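Local coordinates for protein N2152 (Neocallimastix frontalis, PDB 5U22) that probably hydrolyses glycosidic bonds in arabinose-containing carbohydrates, as a family 39 glycoside hydrolase of a rumen anaerobic fungus, at residues 61-69 / 91-100; 141-149 / 160-171. All blocks are in the same frame, centred on the assembly; numbering follows the deposited sequence.

Overall arrangement
From the N terminus the chain passes from early strands of the beta-sandwich into the TIM barrel, to which strand 66-70 belongs. Contact 1 closes a loop there: helix 84-91 carries the chain back to strand 98-102, which pairs with strand 66-70. Helix 117-134 follows, and only then does contact 2 open, tying the end of strand 139-143 and the loop after it to helix 160-174. The two loops therefore lie in series, neither enclosing nor crossing the other, with centres about 24 Å apart. They meet inside the barrel, where strands 98-102 and 139-143 are neighbours and Arg-68 NE forms a 2.7 Å salt bridge with Glu-143 OE1.

Contact 1: 61-69 / 91-100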
loop_
_atom_site.group_PDB
_atom_site.type_symbol
_atom_site.label_atom_id
_atom_site.label_comp_id
_atom_site.label_asym_id
_atom_site.label_seq_id
_atom_site.Cartn_x
_atom_site.Cartn_y
_atom_site.Cartn_z
ATOM N N PRO A 61 1.454 -5.765 -15.421
ATOM C CA PRO A 61 0.158 -6.413 -15.153
ATOM C C PRO A 61 -0.431 -6.102 -13.797
ATOM O O PRO A 61 -1.607 -6.413 -13.571
ATOM C CB PRO A 61 0.480 -7.906 -15.263
ATOM C CG PRO A 61 1.694 -7.950 -16.139
ATOM C CD PRO A 61 2.497 -6.775 -15.684
ATOM N N LEU A 62 0.331 -5.515 -12.888
ATOM C CA LEU A 62 -0.153 -5.310 -11.530
ATOM C C LEU A 62 -0.961 -4.035 -11.357
ATOM O O LEU A 62 -1.567 -3.854 -10.296
ATOM C CB LEU A 62 1.026 -5.287 -10.553
ATOM C CG LEU A 62 1.750 -6.618 -10.380
ATOM C CD1 LEU A 62 2.843 -6.480 -9.346
ATOM C CD2 LEU A 62 0.740 -7.698 -9.986
ATOM N N ASN A 63 -0.971 -3.142 -12.346
ATOM C CA ASN A 63 -1.724 -1.888 -12.237
ATOM C C ASN A 63 -1.257 -1.085 -11.020
ATOM O O ASN A 63 -2.057 -0.626 -10.201
ATOM C CB ASN A 63 -3.228 -2.175 -12.166
ATOM C CG ASN A 63 -4.065 -1.118 -12.845
ATOM O OD1 ASN A 63 -3.545 -0.179 -13.451
ATOM N ND2 ASN A 63 -5.382 -1.278 -12.764
ATOM N N ILE A 64 0.068 -0.938 -10.912
ATOM C CA ILE A 64 0.708 -0.246 -9.798
ATOM C C ILE A 64 0.083 1.119 -9.539
ATOM O O ILE A 64 -0.225 1.871 -10.470
ATOM C CB ILE A 64 2.211 -0.111 -10.104
ATOM C CG1 ILE A 64 2.888 -1.488 -10.117
ATOM C CG2 ILE A 64 2.890 0.817 -9.102
ATOM C CD1 ILE A 64 2.865 -2.184 -8.760
ATOM N N ASN A 65 -0.075 1.454 -8.252
ATOM C CA ASN A 65 -0.528 2.776 -7.840
ATOM C C ASN A 65 0.683 3.665 -7.576
ATOM O O ASN A 65 1.087 4.443 -8.446
ATOM C CB ASN A 65 -1.432 2.674 -6.605
ATOM C CG ASN A 65 -1.996 4.003 -6.180
ATOM O OD1 ASN A 65 -2.264 4.880 -7.006
ATOM N ND2 ASN A 65 -2.179 4.168 -4.876
ATOM N N VAL A 66 1.298 3.543 -6.401
ATOM C CA VAL A 66 2.425 4.393 -6.028
ATOM C C VAL A 66 3.533 3.518 -5.467
ATOM O O VAL A 66 3.308 2.774 -4.502
ATOM C CB VAL A 66 2.038 5.467 -4.997
ATOM C CG1 VAL A 66 3.227 6.367 -4.739
ATOM C CG2 VAL A 66 0.852 6.282 -5.476
ATOM N N MET A 67 4.732 3.619 -6.057
ATOM C CA MET A 67 5.919 2.991 -5.495
ATOM C C MET A 67 6.655 3.978 -4.594
ATOM O O MET A 67 6.305 5.157 -4.511
ATOM C CB MET A 67 6.854 2.502 -6.606
ATOM C CG MET A 67 6.205 1.565 -7.597
ATOM S SD MET A 67 5.654 -0.018 -6.902
ATOM C CE MET A 67 7.187 -0.931 -6.724
ATOM N N ARG A 68 7.714 3.501 -3.935
ATOM C CA ARG A 68 8.596 4.356 -3.146
ATOM C C ARG A 68 10.040 4.012 -3.470
ATOM O O ARG A 68 10.393 2.837 -3.612
ATOM C CB ARG A 68 8.328 4.188 -1.643
ATOM C CG ARG A 68 9.060 5.161 -0.697
ATOM C CD ARG A 68 8.281 5.123 0.615
ATOM N NE ARG A 68 8.789 5.882 1.758
ATOM C CZ ARG A 68 9.380 5.326 2.820
ATOM N NH1 ARG A 68 9.626 4.019 2.855
ATOM N NH2 ARG A 68 9.745 6.087 3.843
ATOM N N ALA A 69 10.867 5.041 -3.614
ATOM C CA ALA A 69 12.243 4.837 -4.042
ATOM C C ALA A 69 13.113 5.917 -3.427
ATOM O O ALA A 69 12.617 7.007 -3.115
ATOM C CB ALA A 69 12.364 4.860 -5.578
ATOM N N LEU A 91 8.408 3.655 -14.780
ATOM C CA LEU A 91 6.980 3.654 -14.476
ATOM C C LEU A 91 6.140 4.377 -15.519
ATOM O O LEU A 91 4.912 4.229 -15.506
ATOM C CB LEU A 91 6.740 4.279 -13.096
ATOM C CG LEU A 91 7.121 3.367 -11.926
ATOM C CD1 LEU A 91 7.112 4.139 -10.604
ATOM C CD2 LEU A 91 6.175 2.164 -11.857
ATOM N N LYS A 92 6.757 5.153 -16.413
ATOM C CA LYS A 92 5.988 5.776 -17.489
ATOM C C LYS A 92 5.282 4.745 -18.348
ATOM O O LYS A 92 4.285 5.075 -19.002
ATOM C CB LYS A 92 6.898 6.647 -18.361
ATOM C CG LYS A 92 7.343 7.939 -17.708
ATOM N N GLU A 93 5.775 3.505 -18.361
ATOM C CA GLU A 93 5.106 2.434 -19.087
ATOM C C GLU A 93 3.777 2.053 -18.443
ATOM O O GLU A 93 2.932 1.440 -19.106
ATOM C CB GLU A 93 6.036 1.224 -19.185
ATOM C CG GLU A 93 5.457 0.056 -19.963
ATOM C CD GLU A 93 6.519 -0.865 -20.542
ATOM O OE1 GLU A 93 7.692 -0.793 -20.107
ATOM O OE2 GLU A 93 6.169 -1.663 -21.438
ATOM N N SER A 94 3.563 2.426 -17.176
ATOM C CA SER A 94 2.270 2.308 -16.502
ATOM C C SER A 94 1.720 3.707 -16.264
ATOM O O SER A 94 1.970 4.304 -15.204
ATOM C CB SER A 94 2.402 1.552 -15.177
ATOM O OG SER A 94 2.922 0.261 -15.385
ATOM N N PRO A 95 0.960 4.271 -17.206
ATOM C CA PRO A 95 0.672 5.717 -17.158
ATOM C C PRO A 95 -0.040 6.196 -15.901
ATOM O O PRO A 95 0.095 7.378 -15.558
ATOM C CB PRO A 95 -0.187 5.938 -18.412
ATOM C CG PRO A 95 0.293 4.896 -19.349
ATOM C CD PRO A 95 0.575 3.683 -18.499
ATOM N N GLY A 96 -0.783 5.343 -15.200
ATOM C CA GLY A 96 -1.373 5.827 -13.956
ATOM C C GLY A 96 -0.451 5.846 -12.740
ATOM O O GLY A 96 -0.797 6.460 -11.726
ATOM N N ALA A 97 0.707 5.202 -12.821
ATOM C CA ALA A 97 1.542 4.954 -11.644
ATOM C C ALA A 97 2.395 6.168 -11.278
ATOM O O ALA A 97 2.752 6.983 -12.138
ATOM C CB ALA A 97 2.442 3.744 -11.896
ATOM N N ARG A 98 2.731 6.279 -9.987
ATOM C CA ARG A 98 3.610 7.326 -9.469
ATOM C C ARG A 98 4.619 6.717 -8.512
ATOM O O ARG A 98 4.529 5.545 -8.145
ATOM C CB ARG A 98 2.844 8.439 -8.729
ATOM C CG ARG A 98 2.204 9.460 -9.644
ATOM C CD ARG A 98 0.753 9.155 -9.835
ATOM N NE ARG A 98 -0.016 9.331 -8.609
ATOM C CZ ARG A 98 -0.802 8.398 -8.080
ATOM N NH1 ARG A 98 -0.922 7.205 -8.671
ATOM N NH2 ARG A 98 -1.484 8.660 -6.971
ATOM N N VAL A 99 5.590 7.518 -8.092
ATOM C CA VAL A 99 6.614 7.017 -7.181
ATOM C C VAL A 99 6.980 8.098 -6.169
ATOM O O VAL A 99 7.173 9.268 -6.527
ATOM C CB VAL A 99 7.856 6.504 -7.938
ATOM C CG1 VAL A 99 8.462 7.593 -8.843
ATOM C CG2 VAL A 99 8.873 5.963 -6.955
ATOM N N THR A 100 7.055 7.700 -4.903
ATOM C CA THR A 100 7.410 8.589 -3.803
ATOM C C THR A 100 8.921 8.801 -3.780
ATOM O O THR A 100 9.690 7.840 -3.882
ATOM C CB THR A 100 6.958 7.971 -2.479
ATOM O OG1 THR A 100 5.536 7.770 -2.492
ATOM C CG2 THR A 100 7.351 8.845 -1.289
HETATM O O HOH W 1 1.571 -1.504 -13.311
#
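Val-66 lays its CG2 over one face of the Arg-98 guanidinium, 3.7 Å from CZ and displaced toward the rim. The arginine chain is bent at chi2 (99°) and chi3 (67°), which brings the group back over Val-66 to Asn-65. At its edge NH1 donates to Asn-65 OD1 (3.2 Å), arriving above the carbonyl plane of the amide; the same NH1 also reaches Gly-96 O (3.1 Å), tilted out of the guanidinium plane. Asn-65 ND2 is held by Cys-39 O and Asp-274 O. With an alanine at Arg-98, Asn-65 OD1 and Gly-96 O would probably lose this donor, and Val-66 CG2 the flat group it lies against.

Behind the side chains, parallel strands 66-69 and 98-100 pair as the two strands of a beta-alpha-beta unit; Met-67 takes part twice, its N donating to Arg-98 O (2.8 Å) and its O accepting from Thr-100 N (2.7 Å). On the Met-67 face, Val-99 CG2 lies 3.9 Å from Ala-69 CB, beneath helix 84-91. The chemistry thus changes along the pair, from an arginine bonded to an amide and a backbone carbonyl where the strands begin to another, Arg-68, which runs past Thr-100 to salt bridges with Glu-143 and Glu-246 inside the barrel.

Contact 2: 141-149 / 160-171; sequences GNEIWNEPD and FNQMWKQTYDLL
Ile-144 drives into the side of helix 160-171, where the TIM barrel packs strand 139-143 and its following loop against the next outer helix; the Ile-144 and Trp-164 side chains cross at about a right angle. Ile-144 CD1 stands over the six-membered ring of Trp-164, 3.7 Å from the centroid and 12° off the normal, a CH-pi contact. CG1 is anti to the carbonyl carbon (chi1 -75°) and chi2 is fully extended, which carries CD1 out to the helix while CG2 branches to the Met-163 side. There CG2 touches Met-163 SD at 3.7 Å, the two chains running past each other in opposite directions. CG1 meets Leu-171 CD1 in the same antiparallel manner, and Thr-167 CG2 touches Ile-144 CG2 at 4.0 Å. One aliphatic side chain is thus gripped by successive turns of the helix, and Trp-164 NE1 is bonded to Cys-205 O, which helps fix the ring that Ile-144 sits on.

Farther along the loop, Met-163 crosses Trp-145 at about a right angle, its CE 4.0 Å from Trp-145 CD2, while SD lies obliquely 5.1 Å from the centroid of the six-membered ring, a Met-aromatic contact. The Trp-145 and Phe-160 rings are oblique, planes at 53°, with Trp-145 CB at the edge of the phenyl ring.

Beyond Trp-145 the chain turns to Asn-146 and Glu-147, both hydrogen-bonded to a bound BTB molecule, probably from the crystallisation liquor, consistent with this packing lying behind a pocket at the C-terminal mouth of the barrel. Glu-147 is the N-cap of the short helix that follows. Pro-148, the next residue, closes the contact by setting CB over the face of Phe-160, 3.6 Å from the ring centroid and 3.4 Å from CD1.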
loop_
_atom_site.group_PDB
_atom_site.type_symbol
_atom_site.label_atom_id
_atom_site.label_comp_id
_atom_site.label_asym_id
_atom_site.label_seq_id
_atom_site.Cartn_x
_atom_site.Cartn_y
_atom_site.Cartn_z
ATOM N N GLY A 141 5.455 12.774 -4.595
ATOM C CA GLY A 141 5.789 13.890 -3.731
ATOM C C GLY A 141 7.205 13.741 -3.229
ATOM O O GLY A 141 7.866 12.722 -3.452
ATOM N N ASN A 142 7.671 14.798 -2.568
ATOM C CA ASN A 142 8.953 14.804 -1.867
ATOM C C ASN A 142 8.732 14.425 -0.408
ATOM O O ASN A 142 8.084 15.165 0.338
ATOM C CB ASN A 142 9.616 16.184 -1.926
ATOM C CG ASN A 142 10.018 16.598 -3.328
ATOM O OD1 ASN A 142 9.791 17.741 -3.747
ATOM N ND2 ASN A 142 10.619 15.683 -4.054
ATOM N N GLU A 143 9.298 13.299 0.009
ATOM C CA GLU A 143 9.173 12.819 1.379
ATOM C C GLU A 143 10.416 13.243 2.151
ATOM O O GLU A 143 11.533 12.862 1.790
ATOM C CB GLU A 143 8.996 11.301 1.388
ATOM C CG GLU A 143 8.727 10.705 2.756
ATOM C CD GLU A 143 8.654 9.187 2.723
ATOM O OE1 GLU A 143 9.027 8.582 1.688
ATOM O OE2 GLU A 143 8.224 8.602 3.738
ATOM N N ILE A 144 10.222 14.038 3.206
ATOM C CA ILE A 144 11.336 14.749 3.828
ATOM C C ILE A 144 12.253 13.799 4.594
ATOM O O ILE A 144 13.483 13.954 4.567
ATOM C CB ILE A 144 10.797 15.890 4.720
ATOM C CG1 ILE A 144 10.327 17.052 3.843
ATOM C CG2 ILE A 144 11.861 16.364 5.740
ATOM C CD1 ILE A 144 9.776 18.256 4.615
ATOM N N TRP A 145 11.690 12.801 5.275
ATOM C CA TRP A 145 12.491 11.945 6.142
ATOM C C TRP A 145 11.899 10.541 6.145
ATOM O O TRP A 145 10.999 10.224 5.361
ATOM C CB TRP A 145 12.567 12.540 7.553
ATOM C CG TRP A 145 13.735 12.025 8.359
ATOM C CD1 TRP A 145 13.683 11.228 9.475
ATOM C CD2 TRP A 145 15.120 12.266 8.103
ATOM N NE1 TRP A 145 14.957 10.962 9.931
ATOM C CE2 TRP A 145 15.857 11.602 9.113
ATOM C CE3 TRP A 145 15.815 12.991 7.129
ATOM C CZ2 TRP A 145 17.250 11.628 9.162
ATOM C CZ3 TRP A 145 17.208 13.030 7.186
ATOM C CH2 TRP A 145 17.910 12.350 8.200
ATOM N N ASN A 146 12.411 9.690 7.035
ATOM C CA ASN A 146 11.954 8.305 7.138
ATOM C C ASN A 146 12.147 7.869 8.577
ATOM O O ASN A 146 13.280 7.867 9.069
ATOM C CB ASN A 146 12.735 7.382 6.195
ATOM C CG ASN A 146 12.278 5.923 6.269
ATOM O OD1 ASN A 146 11.088 5.633 6.381
ATOM N ND2 ASN A 146 13.235 4.999 6.186
ATOM N N GLU A 147 11.049 7.516 9.239
ATOM C CA GLU A 147 11.068 6.993 10.602
ATOM C C GLU A 147 11.898 7.865 11.553
ATOM O O GLU A 147 12.860 7.381 12.164
ATOM C CB GLU A 147 11.553 5.552 10.615
ATOM C CG GLU A 147 10.684 4.677 9.701
ATOM C CD GLU A 147 10.799 3.189 9.963
ATOM O OE1 GLU A 147 11.847 2.735 10.488
ATOM O OE2 GLU A 147 9.824 2.468 9.634
ATOM N N PRO A 148 11.531 9.132 11.717
ATOM C CA PRO A 148 12.265 9.974 12.669
ATOM C C PRO A 148 12.199 9.439 14.083
ATOM O O PRO A 148 13.125 9.683 14.872
ATOM C CB PRO A 148 11.562 11.328 12.536
ATOM C CG PRO A 148 10.145 10.962 12.104
ATOM C CD PRO A 148 10.352 9.819 11.157
ATOM N N ASP A 149 11.131 8.697 14.418
ATOM C CA ASP A 149 10.998 8.089 15.734
ATOM C C ASP A 149 12.001 6.966 15.951
ATOM O O ASP A 149 12.136 6.486 17.082
ATOM C CB ASP A 149 9.551 7.592 15.975
ATOM C CG ASP A 149 8.925 6.882 14.768
ATOM O OD1 ASP A 149 9.525 6.852 13.676
ATOM O OD2 ASP A 149 7.793 6.361 14.930
ATOM N N PHE A 160 13.878 17.019 15.223
ATOM C CA PHE A 160 13.179 16.600 14.010
ATOM C C PHE A 160 12.227 17.683 13.529
ATOM O O PHE A 160 12.185 18.003 12.331
ATOM C CB PHE A 160 12.402 15.301 14.217
ATOM C CG PHE A 160 11.486 14.986 13.052
ATOM C CD1 PHE A 160 12.021 14.584 11.846
ATOM C CD2 PHE A 160 10.112 15.153 13.148
ATOM C CE1 PHE A 160 11.205 14.330 10.747
ATOM C CE2 PHE A 160 9.283 14.898 12.062
ATOM C CZ PHE A 160 9.835 14.484 10.857
ATOM N N ASN A 161 11.450 18.267 14.449
ATOM C CA ASN A 161 10.531 19.329 14.044
ATOM C C ASN A 161 11.280 20.475 13.373
ATOM O O ASN A 161 10.774 21.073 12.416
ATOM C CB ASN A 161 9.725 19.853 15.241
ATOM C CG ASN A 161 8.680 18.856 15.749
ATOM O OD1 ASN A 161 8.377 17.853 15.101
ATOM N ND2 ASN A 161 8.118 19.142 16.920
ATOM N N GLN A 162 12.480 20.806 13.869
ATOM C CA GLN A 162 13.266 21.887 13.266
ATOM C C GLN A 162 13.721 21.500 11.862
ATOM O O GLN A 162 13.574 22.275 10.910
ATOM C CB GLN A 162 14.481 22.244 14.148
ATOM C CG GLN A 162 14.194 22.953 15.511
ATOM C CD GLN A 162 15.465 23.470 16.270
ATOM O OE1 GLN A 162 16.145 22.739 17.006
ATOM N NE2 GLN A 162 15.742 24.755 16.119
ATOM N N MET A 163 14.273 20.296 11.709
ATOM C CA MET A 163 14.687 19.850 10.382
ATOM C C MET A 163 13.493 19.781 9.434
ATOM O O MET A 163 13.601 20.152 8.255
ATOM C CB MET A 163 15.391 18.495 10.483
ATOM C CG MET A 163 15.883 17.946 9.141
ATOM S SD MET A 163 14.587 17.071 8.195
ATOM C CE MET A 163 14.031 15.863 9.357
ATOM N N TRP A 164 12.344 19.315 9.935
ATOM C CA TRP A 164 11.136 19.262 9.118
ATOM C C TRP A 164 10.756 20.645 8.622
ATOM O O TRP A 164 10.567 20.863 7.419
ATOM C CB TRP A 164 9.968 18.659 9.907
ATOM C CG TRP A 164 8.662 18.757 9.130
ATOM C CD1 TRP A 164 7.750 19.770 9.170
ATOM C CD2 TRP A 164 8.159 17.800 8.180
ATOM N NE1 TRP A 164 6.707 19.505 8.303
ATOM C CE2 TRP A 164 6.934 18.301 7.690
ATOM C CE3 TRP A 164 8.622 16.560 7.712
ATOM C CZ2 TRP A 164 6.163 17.608 6.740
ATOM C CZ3 TRP A 164 7.855 15.876 6.764
ATOM C CH2 TRP A 164 6.644 16.401 6.296
ATOM N N LYS A 165 10.591 21.585 9.554
ATOM C CA LYS A 165 10.214 22.947 9.191
ATOM C C LYS A 165 11.189 23.544 8.185
ATOM O O LYS A 165 10.783 24.133 7.178
ATOM C CB LYS A 165 10.156 23.804 10.455
ATOM C CG LYS A 165 10.038 25.303 10.204
ATOM C CD LYS A 165 8.763 25.664 9.463
ATOM C CE LYS A 165 8.563 27.183 9.421
ATOM N NZ LYS A 165 7.452 27.555 8.512
ATOM N N GLN A 166 12.488 23.401 8.441
ATOM C CA GLN A 166 13.471 24.042 7.576
ATOM C C GLN A 166 13.501 23.396 6.201
ATOM O O GLN A 166 13.648 24.087 5.186
ATOM C CB GLN A 166 14.852 24.001 8.236
ATOM C CG GLN A 166 14.972 24.927 9.462
ATOM C CD GLN A 166 16.221 24.659 10.296
ATOM O OE1 GLN A 166 17.290 24.357 9.758
ATOM N NE2 GLN A 166 16.088 24.764 11.618
ATOM N N THR A 167 13.357 22.076 6.140
ATOM C CA THR A 167 13.382 21.414 4.843
ATOM C C THR A 167 12.090 21.682 4.078
ATOM O O THR A 167 12.099 21.827 2.848
ATOM C CB THR A 167 13.614 19.912 5.033
ATOM O OG1 THR A 167 14.787 19.717 5.833
ATOM C CG2 THR A 167 13.802 19.229 3.701
ATOM N N TYR A 168 10.969 21.731 4.797
ATOM C CA TYR A 168 9.688 22.086 4.200
ATOM C C TYR A 168 9.761 23.454 3.529
ATOM O O TYR A 168 9.334 23.621 2.380
ATOM C CB TYR A 168 8.617 22.061 5.294
ATOM C CG TYR A 168 7.181 22.279 4.868
ATOM C CD1 TYR A 168 6.697 23.554 4.564
ATOM C CD2 TYR A 168 6.289 21.220 4.840
ATOM C CE1 TYR A 168 5.365 23.749 4.198
ATOM C CE2 TYR A 168 4.963 21.405 4.483
ATOM C CZ TYR A 168 4.510 22.663 4.161
ATOM O OH TYR A 168 3.190 22.819 3.819
ATOM N N ASP A 169 10.327 24.444 4.226
ATOM C CA ASP A 169 10.431 25.778 3.642
ATOM C C ASP A 169 11.318 25.759 2.413
ATOM O O ASP A 169 11.041 26.452 1.425
ATOM C CB ASP A 169 10.963 26.777 4.672
ATOM C CG ASP A 169 9.956 27.065 5.778
ATOM O OD1 ASP A 169 8.792 26.652 5.635
ATOM O OD2 ASP A 169 10.332 27.696 6.791
ATOM N N LEU A 170 12.395 24.971 2.454
ATOM C CA LEU A 170 13.254 24.826 1.286
ATOM C C LEU A 170 12.481 24.246 0.102
ATOM O O LEU A 170 12.548 24.771 -1.015
ATOM C CB LEU A 170 14.461 23.952 1.636
ATOM C CG LEU A 170 15.286 23.550 0.403
ATOM C CD1 LEU A 170 15.954 24.773 -0.209
ATOM C CD2 LEU A 170 16.307 22.488 0.751
ATOM N N LEU A 171 11.732 23.162 0.335
ATOM C CA LEU A 171 11.013 22.497 -0.749
ATOM C C LEU A 171 9.946 23.397 -1.358
ATOM O O LEU A 171 9.696 23.345 -2.572
ATOM C CB LEU A 171 10.386 21.200 -0.235
ATOM C CG LEU A 171 11.421 20.094 0.017
ATOM C CD1 LEU A 171 10.791 18.871 0.642
ATOM C CD2 LEU A 171 12.127 19.733 -1.284
#